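Local coordinates for exopolyphosphatase (Aquifex aeolicus, PDB 1T6C), which probably hydrolyses phosphoanhydride bonds of polyphosphate or guanosine pentaphosphate, as a calcium-binding member of the Ppx/GppA phosphatase family, at residues G148-V153 and I278-K283. Residues are numbered along the deposited sequence; the frame is centred on the assembly and turned at random.
Sequences GSTEYV and IGIFLK. With CA (calcium ion), chain C.
Ile280, on the helix 274-288, meets the strand 149-156 through two hydroxyl-bearing side chains, Thr150 and Tyr152. Its CD1 methyl lies 3.7 Å from Thr150 OG1, the two side chains running past each other in opposite senses. The other branch, CG2, approaches Tyr152 OH at 3.8 Å, so the phenol reaches the isoleucine with its hydroxyl end. With CG1 beside the backbone N (chi1 -71°), Ile280 sets its CD1 end against Thr150 OG1, while the CG2 methyl lies nearest Tyr152 OH and slightly farther from Thr150 OG1. No hydrogen bond crosses between the two segments; the contact is by van der Waals touch, it is buried, and the backbones stay well apart, with the CA atoms of Thr150 and Ile280 at 8.6 Å. The Tyr152 hydroxyl is nonetheless tied to this helix one turn further on, by a hydrogen bond to Thr284 OG1, which also bonds to the carbonyl O of Ile280. Val143 of the neighbouring strand 139-146 touches Thr150 and Tyr152 on the strand and Phe281 on the helix, joining the two sides.

On the other face of the strand calcium is bound by the backbone carbonyl Ser149 O and the carboxylate oxygen Glu151 OE1, each at 2.7 Å, together with two waters and the carbonyl oxygens of Asp144 and Gly146. A short hydrogen bond from Ser149 OG to Glu151 OE2 (2.5 Å) uses the syn lone pair of the carboxylate, and Ser165 OG also bonds to OE2, which helps fix the carboxylate's rotation while OE1 faces the metal. One strand thus carries helix packing on one face and two of the four protein ligands of the calcium on the other, an arrangement built on the strand-and-flanking-helix layering of the actin-like fold.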
ATOM      1  N   GLY A 148      -3.371   5.204   5.586  1.00 12.11           N
ATOM      2  CA  GLY A 148      -3.173   6.313   6.491  1.00 12.77           C
ATOM      3  C   GLY A 148      -1.819   6.987   6.475  1.00 11.71           C
ATOM      4  O   GLY A 148      -1.575   7.909   7.255  1.00 11.92           O
ATOM      5  N   SER A 149      -0.945   6.574   5.562  1.00 11.84           N
ATOM      6  CA  SER A 149       0.369   7.158   5.488  1.00 11.24           C
ATOM      7  C   SER A 149       0.981   7.039   4.103  1.00 10.64           C
ATOM      8  O   SER A 149       0.536   6.275   3.262  1.00 11.07           O
ATOM      9  CB  SER A 149       1.316   6.499   6.490  1.00 12.54           C
ATOM     10  OG  SER A 149       1.648   5.153   6.097  1.00 12.87           O
ATOM     11  N   THR A 150       2.034   7.811   3.890  1.00 11.19           N
ATOM     12  CA  THR A 150       2.850   7.676   2.728  1.00 10.36           C
ATOM     13  C   THR A 150       4.286   7.524   3.172  1.00 10.96           C
ATOM     14  O   THR A 150       4.826   8.401   3.894  1.00 11.50           O
ATOM     15  CB  THR A 150       2.682   8.870   1.765  1.00 11.54           C
ATOM     16  OG1 THR A 150       1.343   8.918   1.241  1.00 10.60           O
ATOM     17  CG2 THR A 150       3.523   8.651   0.548  1.00 11.78           C
ATOM     18  N   GLU A 151       4.892   6.401   2.778  1.00 10.79           N
ATOM     19  CA  GLU A 151       6.274   6.154   3.080  1.00 11.11           C
ATOM     20  C   GLU A 151       7.142   6.574   1.898  1.00 10.58           C
ATOM     21  O   GLU A 151       6.781   6.340   0.740  1.00 11.22           O
ATOM     22  CB  GLU A 151       6.561   4.697   3.358  1.00 12.07           C
ATOM     23  CG  GLU A 151       6.151   4.255   4.732  1.00 13.35           C
ATOM     24  CD  GLU A 151       4.645   4.205   4.913  1.00 14.18           C
ATOM     25  OE1 GLU A 151       4.002   3.485   4.154  1.00 15.12           O
ATOM     26  OE2 GLU A 151       4.127   4.917   5.788  1.00 16.64           O
ATOM     27  N   TYR A 152       8.273   7.174   2.240  1.00 10.44           N
ATOM     28  CA  TYR A 152       9.327   7.527   1.293  1.00  9.09           C
ATOM     29  C   TYR A 152      10.556   6.672   1.618  1.00  9.77           C
ATOM     30  O   TYR A 152      11.168   6.846   2.673  1.00  9.53           O
ATOM     31  CB  TYR A 152       9.666   9.036   1.408  1.00  9.12           C
ATOM     32  CG  TYR A 152       8.535   9.884   0.898  1.00  8.87           C
ATOM     33  CD1 TYR A 152       7.385  10.073   1.685  1.00  9.55           C
ATOM     34  CD2 TYR A 152       8.553  10.417  -0.375  1.00  9.02           C
ATOM     35  CE1 TYR A 152       6.296  10.785   1.195  1.00 10.79           C
ATOM     36  CE2 TYR A 152       7.469  11.109  -0.882  1.00 11.19           C
ATOM     37  CZ  TYR A 152       6.359  11.305  -0.102  1.00 11.26           C
ATOM     38  OH  TYR A 152       5.260  11.962  -0.600  1.00 13.92           O
ATOM     39  N   VAL A 153      10.881   5.741   0.737  1.00 10.26           N
ATOM     40  CA  VAL A 153      11.913   4.742   1.005  1.00 10.71           C
ATOM     41  C   VAL A 153      13.016   4.927   0.003  1.00 10.94           C
ATOM     42  O   VAL A 153      12.818   4.719  -1.189  1.00 11.65           O
ATOM     43  CB  VAL A 153      11.388   3.304   0.923  1.00 10.39           C
ATOM     44  CG1 VAL A 153      12.383   2.355   1.572  1.00 12.99           C
ATOM     45  CG2 VAL A 153      10.046   3.200   1.625  1.00 11.34           C
ATOM     46  N   ILE A 278      -3.961  11.837  -5.414  1.00  8.94           N
ATOM     47  CA  ILE A 278      -3.299  12.331  -6.622  1.00  9.22           C
ATOM     48  C   ILE A 278      -2.411  13.510  -6.251  1.00  8.68           C
ATOM     49  O   ILE A 278      -1.284  13.614  -6.739  1.00  9.49           O
ATOM     50  CB  ILE A 278      -4.321  12.733  -7.680  1.00  9.77           C
ATOM     51  CG1 ILE A 278      -5.105  11.525  -8.167  1.00 11.02           C
ATOM     52  CG2 ILE A 278      -3.614  13.352  -8.881  1.00 10.52           C
ATOM     53  CD1 ILE A 278      -6.340  11.921  -8.964  1.00 12.30           C
ATOM     54  N   GLY A 279      -2.869  14.382  -5.369  1.00  8.59           N
ATOM     55  CA  GLY A 279      -2.102  15.549  -4.944  1.00  9.06           C
ATOM     56  C   GLY A 279      -0.788  15.224  -4.265  1.00  8.86           C
ATOM     57  O   GLY A 279       0.225  15.923  -4.486  1.00 10.29           O
ATOM     58  N   ILE A 280      -0.767  14.150  -3.473  1.00  9.32           N
ATOM     59  CA  ILE A 280       0.448  13.724  -2.828  1.00  8.50           C
ATOM     60  C   ILE A 280       1.491  13.412  -3.886  1.00  9.06           C
ATOM     61  O   ILE A 280       2.637  13.821  -3.766  1.00 10.02           O
ATOM     62  CB  ILE A 280       0.227  12.470  -1.916  1.00  9.17           C
ATOM     63  CG1 ILE A 280      -0.570  12.853  -0.679  1.00  9.48           C
ATOM     64  CG2 ILE A 280       1.604  11.836  -1.558  1.00 10.76           C
ATOM     65  CD1 ILE A 280      -0.978  11.641   0.149  1.00 10.40           C
ATOM     66  N   PHE A 281       1.114  12.672  -4.910  1.00  9.38           N
ATOM     67  CA  PHE A 281       2.091  12.310  -5.956  1.00  9.67           C
ATOM     68  C   PHE A 281       2.481  13.508  -6.785  1.00  9.84           C
ATOM     69  O   PHE A 281       3.651  13.622  -7.165  1.00 10.10           O
ATOM     70  CB  PHE A 281       1.536  11.208  -6.838  1.00  9.70           C
ATOM     71  CG  PHE A 281       1.535   9.869  -6.154  1.00  9.03           C
ATOM     72  CD1 PHE A 281       0.387   9.389  -5.541  1.00 10.73           C
ATOM     73  CD2 PHE A 281       2.699   9.136  -6.051  1.00 10.84           C
ATOM     74  CE1 PHE A 281       0.421   8.189  -4.866  1.00  9.83           C
ATOM     75  CE2 PHE A 281       2.724   7.934  -5.355  1.00 10.33           C
ATOM     76  CZ  PHE A 281       1.599   7.468  -4.791  1.00  9.64           C
ATOM     77  N   LEU A 282       1.545  14.409  -7.055  1.00 10.47           N
ATOM     78  CA  LEU A 282       1.839  15.599  -7.893  1.00 10.99           C
ATOM     79  C   LEU A 282       2.853  16.474  -7.145  1.00 11.82           C
ATOM     80  O   LEU A 282       3.907  16.860  -7.697  1.00 12.14           O
ATOM     81  CB  LEU A 282       0.534  16.352  -8.184  1.00 11.88           C
ATOM     82  CG  LEU A 282       0.687  17.557  -9.107  1.00 13.26           C
ATOM     83  CD1 LEU A 282       1.022  17.074 -10.526  1.00 16.62           C
ATOM     84  CD2 LEU A 282      -0.615  18.356  -9.038  1.00 15.66           C
ATOM     85  N   LYS A 283       2.557  16.801  -5.885  1.00 10.85           N
ATOM     86  CA  LYS A 283       3.465  17.598  -5.072  1.00 11.09           C
ATOM     87  C   LYS A 283       4.811  16.897  -4.845  1.00 11.52           C
ATOM     88  O   LYS A 283       5.852  17.545  -4.803  1.00 12.00           O
ATOM     89  CB  LYS A 283       2.796  18.069  -3.756  1.00 12.61           C
ATOM     90  CG  LYS A 283       3.646  18.991  -2.884  1.00 15.83           C
ATOM     91  CD  LYS A 283       4.031  20.330  -3.528  1.00 20.35           C
ATOM     92  CE  LYS A 283       2.849  21.267  -3.706  1.00 21.61           C
ATOM     93  NZ  LYS A 283       3.350  22.656  -4.111  1.00 22.47           N
TER
HETATM   94 CA    CA C 502       1.505   3.710   3.215  1.00 14.37          CA
HETATM   95  O   HOH W   1       1.994   2.056   5.383  1.00 20.40           O
HETATM   96  O   HOH W   2       0.796   1.538   1.675  1.00 19.49           O